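Local coordinates for protein glutathione S-transferase (PDB 2DSA) that reductively dechlorinates metabolites of polychlorinated biphenyls, using bound glutathione, and probably has the general glutathione transferase activity of its family, at residues A143-G148 with V153-L158; I16-A21 with Q71-Q76; Q139-P144 with W175-A180. One frame throughout, in Å; residues are numbered along the deposited sequence.

Overall arrangement
Contact 2, first along the chain, lies in the thioredoxin-like N-terminal domain, where helices 12-21 and 66-76 run side by side. Contacts 1 and 3 belong to the helical C-terminal domain and share A143 and P144 of one loop, which leaves helix 119-139 and meets helix 153-163 in contact 1 and helix 176-186 in contact 3. Their centres are about 10 Å apart, and L140 touches both L146 and L158. The centres of contacts 1 and 2 are about 14 Å apart; across the domain interface V153 packs on A17 and A74, and I156 on I16 and A17. Contacts 2 and 3, centres about 24 Å apart, do not touch; helix 153-163 lies between them.

Contact 1: A143-G148 with V153-L158; sequences APYLLG and VADIYL
D155 on helix 153-163 receives the backbone N-H of L146 from the preceding loop: L146 N lies 2.9 Å from D155 OD2, and the bond is nearly straight (169°), using the syn lone pair of OD2. The L146 side chain then runs past D155 in the opposite direction. Its CB lies 3.5 Å from D155 OD2, and CG sits a little farther from the same oxygen. At the fork CD1 meets L158 CD2 at 3.9 Å, while CD2 lies 3.8 Å from L158 CD2 and 3.7 Å from A154 O, with A154 CB 4.0 Å away. Both torsions of L146 are off the usual staggered values (chi2 is 11°), so the exact placing of the two methyls is less certain. The sequence S152-V153-A154-D155 fits the Ser-X-X-Asp N-capping box well known at the start of this helix in glutathione transferases: D155 OD1 accepts a bond from S152 N, while S152 OG bonds to A154 N. D155 thus holds the helix start with one oxygen and the loop with the other. Within the loop, Y145 to G148 form a type I turn, with backbone bonds in both directions between these two residues. Y145 crosses D155 at about a right angle: its CB is 3.3 Å from D155 OD1, ring CD2 comes obliquely near D155 CG, and the ring plane stands 63° from that of the carboxylate. A water accepts from L147 N, but its approach to D155 OD1 is too short to be trusted. F181 of helix 176-186 packs on both D155 and L158.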
loop_
_atom_site.group_PDB
_atom_site.type_symbol
_atom_site.label_atom_id
_atom_site.label_comp_id
_atom_site.label_asym_id
_atom_site.label_seq_id
_atom_site.Cartn_x
_atom_site.Cartn_y
_atom_site.Cartn_z
ATOM N N ALA A 143 23.646 -1.692 2.955
ATOM C CA ALA A 143 23.218 -2.883 2.214
ATOM C C ALA A 143 22.761 -2.488 0.803
ATOM O O ALA A 143 22.192 -1.408 0.618
ATOM C CB ALA A 143 22.116 -3.624 2.978
ATOM N N PRO A 144 23.029 -3.342 -0.203
ATOM C CA PRO A 144 22.719 -2.938 -1.579
ATOM C C PRO A 144 21.216 -2.852 -1.910
ATOM O O PRO A 144 20.824 -2.046 -2.750
ATOM C CB PRO A 144 23.414 -4.005 -2.420
ATOM C CG PRO A 144 23.509 -5.196 -1.533
ATOM C CD PRO A 144 23.636 -4.685 -0.138
ATOM N N TYR A 145 20.393 -3.668 -1.251
ATOM C CA TYR A 145 18.958 -3.711 -1.514
ATOM C C TYR A 145 18.155 -3.595 -0.224
ATOM O O TYR A 145 18.720 -3.690 0.867
ATOM C CB TYR A 145 18.596 -4.989 -2.288
ATOM C CG TYR A 145 19.438 -5.157 -3.519
ATOM C CD1 TYR A 145 20.444 -6.118 -3.569
ATOM C CD2 TYR A 145 19.269 -4.319 -4.619
ATOM C CE1 TYR A 145 21.238 -6.261 -4.696
ATOM C CE2 TYR A 145 20.055 -4.451 -5.729
ATOM C CZ TYR A 145 21.038 -5.420 -5.759
ATOM O OH TYR A 145 21.816 -5.545 -6.878
ATOM N N LEU A 146 16.849 -3.356 -0.372
ATOM C CA LEU A 146 15.930 -3.098 0.746
ATOM C C LEU A 146 15.866 -4.240 1.776
ATOM O O LEU A 146 15.780 -3.996 2.993
ATOM C CB LEU A 146 14.533 -2.783 0.198
ATOM C CG LEU A 146 13.959 -1.352 0.112
ATOM C CD1 LEU A 146 14.961 -0.227 0.358
ATOM C CD2 LEU A 146 13.125 -1.122 -1.166
ATOM N N LEU A 147 15.928 -5.479 1.281
ATOM C CA LEU A 147 15.885 -6.667 2.137
ATOM C C LEU A 147 17.273 -7.258 2.425
ATOM O O LEU A 147 17.381 -8.303 3.071
ATOM C CB LEU A 147 14.931 -7.726 1.554
ATOM C CG LEU A 147 13.465 -7.265 1.345
ATOM C CD1 LEU A 147 12.584 -8.411 0.858
ATOM C CD2 LEU A 147 12.861 -6.632 2.584
ATOM N N GLY A 148 18.326 -6.590 1.955
ATOM C CA GLY A 148 19.703 -7.032 2.220
ATOM C C GLY A 148 20.532 -7.210 0.967
ATOM O O GLY A 148 20.685 -6.269 0.187
ATOM N N VAL A 153 11.302 -7.538 -5.707
ATOM C CA VAL A 153 10.340 -6.648 -6.363
ATOM C C VAL A 153 10.159 -5.270 -5.630
ATOM O O VAL A 153 9.683 -4.314 -6.227
ATOM C CB VAL A 153 8.964 -7.353 -6.631
ATOM C CG1 VAL A 153 9.093 -8.436 -7.703
ATOM C CG2 VAL A 153 8.373 -7.951 -5.361
ATOM N N ALA A 154 10.533 -5.181 -4.354
ATOM C CA ALA A 154 10.502 -3.894 -3.620
ATOM C C ALA A 154 11.530 -2.905 -4.164
ATOM O O ALA A 154 11.261 -1.726 -4.274
ATOM C CB ALA A 154 10.728 -4.112 -2.126
ATOM N N ASP A 155 12.705 -3.417 -4.516
ATOM C CA ASP A 155 13.775 -2.637 -5.117
ATOM C C ASP A 155 13.400 -2.139 -6.497
ATOM O O ASP A 155 13.767 -1.022 -6.880
ATOM C CB ASP A 155 15.047 -3.477 -5.205
ATOM C CG ASP A 155 15.549 -3.910 -3.849
ATOM O OD1 ASP A 155 15.597 -5.141 -3.591
ATOM O OD2 ASP A 155 15.883 -3.019 -3.033
ATOM N N ILE A 156 12.683 -2.974 -7.243
ATOM C CA ILE A 156 12.201 -2.610 -8.572
ATOM C C ILE A 156 11.177 -1.483 -8.464
ATOM O O ILE A 156 11.246 -0.509 -9.199
ATOM C CB ILE A 156 11.594 -3.836 -9.320
ATOM C CG1 ILE A 156 12.684 -4.868 -9.616
ATOM C CG2 ILE A 156 10.923 -3.402 -10.600
ATOM C CD1 ILE A 156 12.159 -6.276 -9.911
ATOM N N TYR A 157 10.240 -1.618 -7.528
ATOM C CA TYR A 157 9.247 -0.587 -7.315
ATOM C C TYR A 157 9.953 0.716 -6.904
ATOM O O TYR A 157 9.695 1.769 -7.489
ATOM C CB TYR A 157 8.228 -1.050 -6.272
ATOM C CG TYR A 157 6.986 -0.202 -6.122
ATOM C CD1 TYR A 157 6.622 0.735 -7.090
ATOM C CD2 TYR A 157 6.145 -0.372 -5.028
ATOM C CE1 TYR A 157 5.477 1.498 -6.954
ATOM C CE2 TYR A 157 4.988 0.385 -4.884
ATOM C CZ TYR A 157 4.668 1.321 -5.848
ATOM O OH TYR A 157 3.537 2.074 -5.724
ATOM N N LEU A 158 10.851 0.639 -5.922
ATOM C CA LEU A 158 11.610 1.831 -5.475
ATOM C C LEU A 158 12.357 2.517 -6.618
ATOM O O LEU A 158 12.271 3.742 -6.788
ATOM C CB LEU A 158 12.583 1.482 -4.341
ATOM C CG LEU A 158 13.458 2.623 -3.786
ATOM C CD1 LEU A 158 12.610 3.786 -3.236
ATOM C CD2 LEU A 158 14.376 2.081 -2.706
HETATM O O HOH W 1 15.524 -6.520 -1.465
#

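Contact 2: I16-A21 with Q71-Q76; sequences IALREA and QYVADQ
V73 of helix 66-76 directs both its methyls at helix 12-21, crossing the L18 side chain at about a right angle. With CG1 anti to the backbone N (chi1 169°), that methyl is left facing the alanines: it lies 4.0 Å from A17 CB and 4.1 Å from A21 CB, and also rests 3.8 Å from the A17 carbonyl O. The other methyl, CG2, is the nearer partner of the leucine, meeting L18 CD2 at 3.8 Å, although V73 CG1 is also close to L18 CD2, at 4.1 Å. CB of L18 starts off to one side, and its branch swings back to reach V73. The short helical segments run parallel, only 2° apart, with their axes 9.3 Å from each other. This is the pair of helices on one side of the sheet in a thioredoxin-like domain; V153 of helix 153-163 packs on A17 and A74, and F25 covers L18. Farther round helix 66-76, Y72 stacks edge-to-face on Y92 of the second subunit, and D75 bonds to the hydroxyl of that same Y92. Between the two segments, by contrast, no hydrogen bond or salt bridge forms: buried methyls meet methyls and one backbone carbonyl, and the pairing probably rests on shape and the exclusion of water.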
loop_
_atom_site.group_PDB
_atom_site.type_symbol
_atom_site.label_atom_id
_atom_site.label_comp_id
_atom_site.label_asym_id
_atom_site.label_seq_id
_atom_site.Cartn_x
_atom_site.Cartn_y
_atom_site.Cartn_z
ATOM N N ILE A 16 9.239 -4.332 -15.459
ATOM C CA ILE A 16 10.577 -4.815 -15.098
ATOM C C ILE A 16 10.516 -6.179 -14.404
ATOM O O ILE A 16 11.336 -7.048 -14.693
ATOM C CB ILE A 16 11.344 -3.783 -14.211
ATOM C CG1 ILE A 16 11.747 -2.549 -15.031
ATOM C CG2 ILE A 16 12.585 -4.408 -13.567
ATOM C CD1 ILE A 16 12.097 -1.290 -14.154
ATOM N N ALA A 17 9.572 -6.362 -13.477
ATOM C CA ALA A 17 9.450 -7.634 -12.741
ATOM C C ALA A 17 9.169 -8.811 -13.683
ATOM O O ALA A 17 9.779 -9.877 -13.554
ATOM C CB ALA A 17 8.374 -7.554 -11.642
ATOM N N LEU A 18 8.235 -8.614 -14.611
ATOM C CA LEU A 18 7.927 -9.627 -15.635
ATOM C C LEU A 18 9.165 -10.050 -16.431
ATOM O O LEU A 18 9.361 -11.243 -16.678
ATOM C CB LEU A 18 6.834 -9.128 -16.584
ATOM C CG LEU A 18 5.430 -9.051 -15.980
ATOM C CD1 LEU A 18 4.521 -8.104 -16.750
ATOM C CD2 LEU A 18 4.812 -10.448 -15.897
ATOM N N ARG A 19 10.004 -9.084 -16.811
ATOM C CA ARG A 19 11.242 -9.363 -17.555
ATOM C C ARG A 19 12.291 -10.026 -16.690
ATOM O O ARG A 19 12.993 -10.921 -17.150
ATOM C CB ARG A 19 11.816 -8.086 -18.174
ATOM C CG ARG A 19 10.928 -7.535 -19.244
ATOM C CD ARG A 19 11.622 -6.477 -20.045
ATOM N NE ARG A 19 10.703 -5.980 -21.067
ATOM C CZ ARG A 19 10.680 -6.386 -22.336
ATOM N NH1 ARG A 19 11.561 -7.281 -22.777
ATOM N NH2 ARG A 19 9.779 -5.876 -23.168
ATOM N N GLU A 20 12.388 -9.592 -15.437
ATOM C CA GLU A 20 13.252 -10.250 -14.470
ATOM C C GLU A 20 12.846 -11.719 -14.292
ATOM O O GLU A 20 13.700 -12.595 -14.198
ATOM C CB GLU A 20 13.245 -9.514 -13.119
ATOM C CG GLU A 20 14.022 -8.203 -13.087
ATOM C CD GLU A 20 15.547 -8.378 -13.140
ATOM O OE1 GLU A 20 16.082 -9.472 -12.844
ATOM O OE2 GLU A 20 16.231 -7.393 -13.475
ATOM N N ALA A 21 11.537 -11.970 -14.267
ATOM C CA ALA A 21 10.982 -13.303 -14.092
ATOM C C ALA A 21 11.151 -14.164 -15.347
ATOM O O ALA A 21 11.098 -15.395 -15.267
ATOM C CB ALA A 21 9.514 -13.212 -13.728
ATOM N N GLN A 71 4.003 -9.193 -6.537
ATOM C CA GLN A 71 4.067 -10.413 -5.729
ATOM C C GLN A 71 3.552 -11.641 -6.509
ATOM O O GLN A 71 4.152 -12.707 -6.445
ATOM C CB GLN A 71 3.299 -10.242 -4.408
ATOM C CG GLN A 71 4.011 -9.309 -3.409
ATOM C CD GLN A 71 3.292 -9.227 -2.091
ATOM O OE1 GLN A 71 3.499 -10.069 -1.205
ATOM N NE2 GLN A 71 2.411 -8.230 -1.953
ATOM N N TYR A 72 2.439 -11.480 -7.221
ATOM C CA TYR A 72 1.960 -12.520 -8.106
ATOM C C TYR A 72 3.071 -12.902 -9.088
ATOM O O TYR A 72 3.417 -14.080 -9.203
ATOM C CB TYR A 72 0.655 -12.120 -8.829
ATOM C CG TYR A 72 0.244 -13.156 -9.873
ATOM C CD1 TYR A 72 0.687 -13.048 -11.192
ATOM C CD2 TYR A 72 -0.534 -14.265 -9.527
ATOM C CE1 TYR A 72 0.369 -13.999 -12.146
ATOM C CE2 TYR A 72 -0.882 -15.223 -10.501
ATOM C CZ TYR A 72 -0.416 -15.077 -11.792
ATOM O OH TYR A 72 -0.717 -15.998 -12.751
ATOM N N VAL A 73 3.659 -11.905 -9.741
ATOM C CA VAL A 73 4.724 -12.117 -10.712
ATOM C C VAL A 73 5.926 -12.894 -10.133
ATOM O O VAL A 73 6.361 -13.919 -10.694
ATOM C CB VAL A 73 5.169 -10.780 -11.352
ATOM C CG1 VAL A 73 6.453 -10.965 -12.172
ATOM C CG2 VAL A 73 4.044 -10.177 -12.220
ATOM N N ALA A 74 6.434 -12.422 -8.998
ATOM C CA ALA A 74 7.531 -13.088 -8.306
ATOM C C ALA A 74 7.227 -14.546 -7.922
ATOM O O ALA A 74 8.105 -15.406 -7.981
ATOM C CB ALA A 74 7.933 -12.286 -7.058
ATOM N N ASP A 75 6.001 -14.804 -7.485
ATOM C CA ASP A 75 5.598 -16.147 -7.048
ATOM C C ASP A 75 5.525 -17.154 -8.205
ATOM O O ASP A 75 5.514 -18.358 -7.963
ATOM C CB ASP A 75 4.256 -16.102 -6.310
ATOM C CG ASP A 75 4.372 -15.520 -4.897
ATOM O OD1 ASP A 75 3.319 -15.228 -4.296
ATOM O OD2 ASP A 75 5.502 -15.380 -4.380
ATOM N N GLN A 76 5.480 -16.648 -9.439
ATOM C CA GLN A 76 5.484 -17.491 -10.633
ATOM C C GLN A 76 6.853 -18.118 -10.872
ATOM O O GLN A 76 6.941 -19.200 -11.451
ATOM C CB GLN A 76 5.023 -16.717 -11.884
ATOM C CG GLN A 76 3.625 -16.094 -11.784
ATOM C CD GLN A 76 2.618 -16.961 -11.021
ATOM O OE1 GLN A 76 2.215 -18.037 -11.491
ATOM N NE2 GLN A 76 2.203 -16.488 -9.837
#

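Contact 3: Q139-P144 with W175-A180; sequences QLEHAP and WPSLQA
E141 and S177 bring the two segments closest, with E141 CA 5.4 Å from S177 CA, where the chain has left helix 119-139 and passes the first turn of helix 176-186; L140 is the first residue to abandon helical angles, and W175 occupies the N-cap of the later helix. S177 presents its CB to the turning backbone, 3.8 Å from L140 O and 4.0 Å from E141 CA. The aliphatic part of E141 lies along the outer margin, its CG 4.2 Å from S177 CB. A first torsion of 72° sets the serine hydroxyl between its backbone N and carbonyl carbon, and from there OG bonds to A137 O in the last turn of helix 119-139. The hydroxyl is thus paired with a carbonyl of the earlier helix, while the CB of the same residue supplies the packing against the loop. On the buried side L140 and L178 cross at about a right angle, and a single methyl from each makes the touch, L140 CD1 to L178 CD2 at 3.8 Å. L140 also packs on L146 and L158, carrying this apolar layer inward; W175 packs on N130, L133 and A137 of helix 119-139, and L178 also on A137. The contact thus joins the end of one helix of the C-terminal domain to the start of another. A bridging water completes the polar part by donating to two carbonyls, 2.7 Å from L140 O and 2.7 Å from S177 O. With no direct hydrogen bond between the two segments, the polar link across them runs through this water, while one methyl-to-methyl contact between the buried leucines supplies the apolar part.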
loop_
_atom_site.group_PDB
_atom_site.type_symbol
_atom_site.label_atom_id
_atom_site.label_comp_id
_atom_site.label_asym_id
_atom_site.label_seq_id
_atom_site.Cartn_x
_atom_site.Cartn_y
_atom_site.Cartn_z
ATOM N N GLN A 139 18.503 3.239 4.929
ATOM C CA GLN A 139 18.275 1.802 4.756
ATOM C C GLN A 139 19.258 1.230 3.729
ATOM O O GLN A 139 19.791 0.145 3.912
ATOM C CB GLN A 139 16.818 1.537 4.336
ATOM C CG GLN A 139 16.441 0.050 4.081
ATOM C CD GLN A 139 16.305 -0.796 5.355
ATOM O OE1 GLN A 139 16.412 -2.024 5.299
ATOM N NE2 GLN A 139 16.060 -0.152 6.494
ATOM N N LEU A 140 19.518 1.994 2.672
ATOM C CA LEU A 140 20.373 1.548 1.577
ATOM C C LEU A 140 21.855 1.926 1.737
ATOM O O LEU A 140 22.668 1.678 0.836
ATOM C CB LEU A 140 19.799 2.011 0.230
ATOM C CG LEU A 140 18.471 1.359 -0.192
ATOM C CD1 LEU A 140 17.846 2.107 -1.346
ATOM C CD2 LEU A 140 18.629 -0.130 -0.544
ATOM N N GLU A 141 22.195 2.492 2.902
ATOM C CA GLU A 141 23.563 2.915 3.213
ATOM C C GLU A 141 24.565 1.788 3.393
ATOM O O GLU A 141 25.703 1.894 2.915
ATOM C CB GLU A 141 23.592 3.781 4.465
ATOM C CG GLU A 141 23.948 5.226 4.198
ATOM C CD GLU A 141 23.889 6.065 5.455
ATOM O OE1 GLU A 141 23.440 7.236 5.365
ATOM O OE2 GLU A 141 24.278 5.552 6.538
ATOM N N HIS A 142 24.168 0.726 4.092
ATOM C CA HIS A 142 25.108 -0.360 4.383
ATOM C C HIS A 142 24.720 -1.695 3.743
ATOM O O HIS A 142 25.396 -2.707 3.957
ATOM C CB HIS A 142 25.339 -0.511 5.902
ATOM C CG HIS A 142 25.740 0.764 6.583
ATOM N ND1 HIS A 142 26.979 1.348 6.406
ATOM C CD2 HIS A 142 25.062 1.571 7.436
ATOM C CE1 HIS A 142 27.043 2.461 7.117
ATOM N NE2 HIS A 142 25.894 2.620 7.750
ATOM N N ALA A 143 23.646 -1.692 2.955
ATOM C CA ALA A 143 23.218 -2.883 2.214
ATOM C C ALA A 143 22.761 -2.488 0.803
ATOM O O ALA A 143 22.192 -1.408 0.618
ATOM C CB ALA A 143 22.116 -3.624 2.978
ATOM N N PRO A 144 23.029 -3.342 -0.203
ATOM C CA PRO A 144 22.719 -2.938 -1.579
ATOM C C PRO A 144 21.216 -2.852 -1.910
ATOM O O PRO A 144 20.824 -2.046 -2.750
ATOM C CB PRO A 144 23.414 -4.005 -2.420
ATOM C CG PRO A 144 23.509 -5.196 -1.533
ATOM C CD PRO A 144 23.636 -4.685 -0.138
ATOM N N TRP A 175 21.279 12.377 -1.004
ATOM C CA TRP A 175 21.196 10.939 -0.734
ATOM C C TRP A 175 22.006 10.103 -1.714
ATOM O O TRP A 175 21.437 9.417 -2.560
ATOM C CB TRP A 175 19.741 10.489 -0.744
ATOM C CG TRP A 175 18.868 11.339 0.129
ATOM C CD1 TRP A 175 18.859 11.370 1.494
ATOM C CD2 TRP A 175 17.899 12.296 -0.303
ATOM N NE1 TRP A 175 17.934 12.279 1.937
ATOM C CE2 TRP A 175 17.325 12.860 0.858
ATOM C CE3 TRP A 175 17.449 12.726 -1.562
ATOM C CZ2 TRP A 175 16.327 13.834 0.807
ATOM C CZ3 TRP A 175 16.452 13.701 -1.613
ATOM C CH2 TRP A 175 15.900 14.240 -0.434
ATOM N N PRO A 176 23.344 10.157 -1.592
ATOM C CA PRO A 176 24.241 9.366 -2.423
ATOM C C PRO A 176 23.960 7.857 -2.434
ATOM O O PRO A 176 24.206 7.214 -3.447
ATOM C CB PRO A 176 25.630 9.662 -1.831
ATOM C CG PRO A 176 25.402 10.406 -0.577
ATOM C CD PRO A 176 24.089 11.030 -0.662
ATOM N N SER A 177 23.456 7.295 -1.335
ATOM C CA SER A 177 23.100 5.857 -1.307
ATOM C C SER A 177 21.919 5.494 -2.244
ATOM O O SER A 177 21.828 4.356 -2.728
ATOM C CB SER A 177 22.848 5.370 0.129
ATOM O OG SER A 177 21.627 5.890 0.625
ATOM N N LEU A 178 21.048 6.467 -2.515
ATOM C CA LEU A 178 19.929 6.298 -3.449
ATOM C C LEU A 178 20.374 6.343 -4.912
ATOM O O LEU A 178 19.861 5.588 -5.744
ATOM C CB LEU A 178 18.823 7.335 -3.202
ATOM C CG LEU A 178 18.127 7.305 -1.829
ATOM C CD1 LEU A 178 17.041 8.354 -1.753
ATOM C CD2 LEU A 178 17.554 5.913 -1.534
ATOM N N GLN A 179 21.305 7.245 -5.224
ATOM C CA GLN A 179 21.944 7.297 -6.544
ATOM C C GLN A 179 22.772 6.044 -6.811
ATOM O O GLN A 179 22.786 5.528 -7.922
ATOM C CB GLN A 179 22.826 8.538 -6.660
ATOM C CG GLN A 179 22.054 9.832 -6.640
ATOM C CD GLN A 179 22.945 11.033 -6.439
ATOM O OE1 GLN A 179 23.911 10.986 -5.673
ATOM N NE2 GLN A 179 22.611 12.134 -7.110
ATOM N N ALA A 180 23.465 5.569 -5.782
ATOM C CA ALA A 180 24.207 4.315 -5.854
ATOM C C ALA A 180 23.259 3.151 -6.142
ATOM O O ALA A 180 23.570 2.276 -6.952
ATOM C CB ALA A 180 24.967 4.075 -4.565
HETATM O O HOH W 2 23.032 2.080 -1.783
#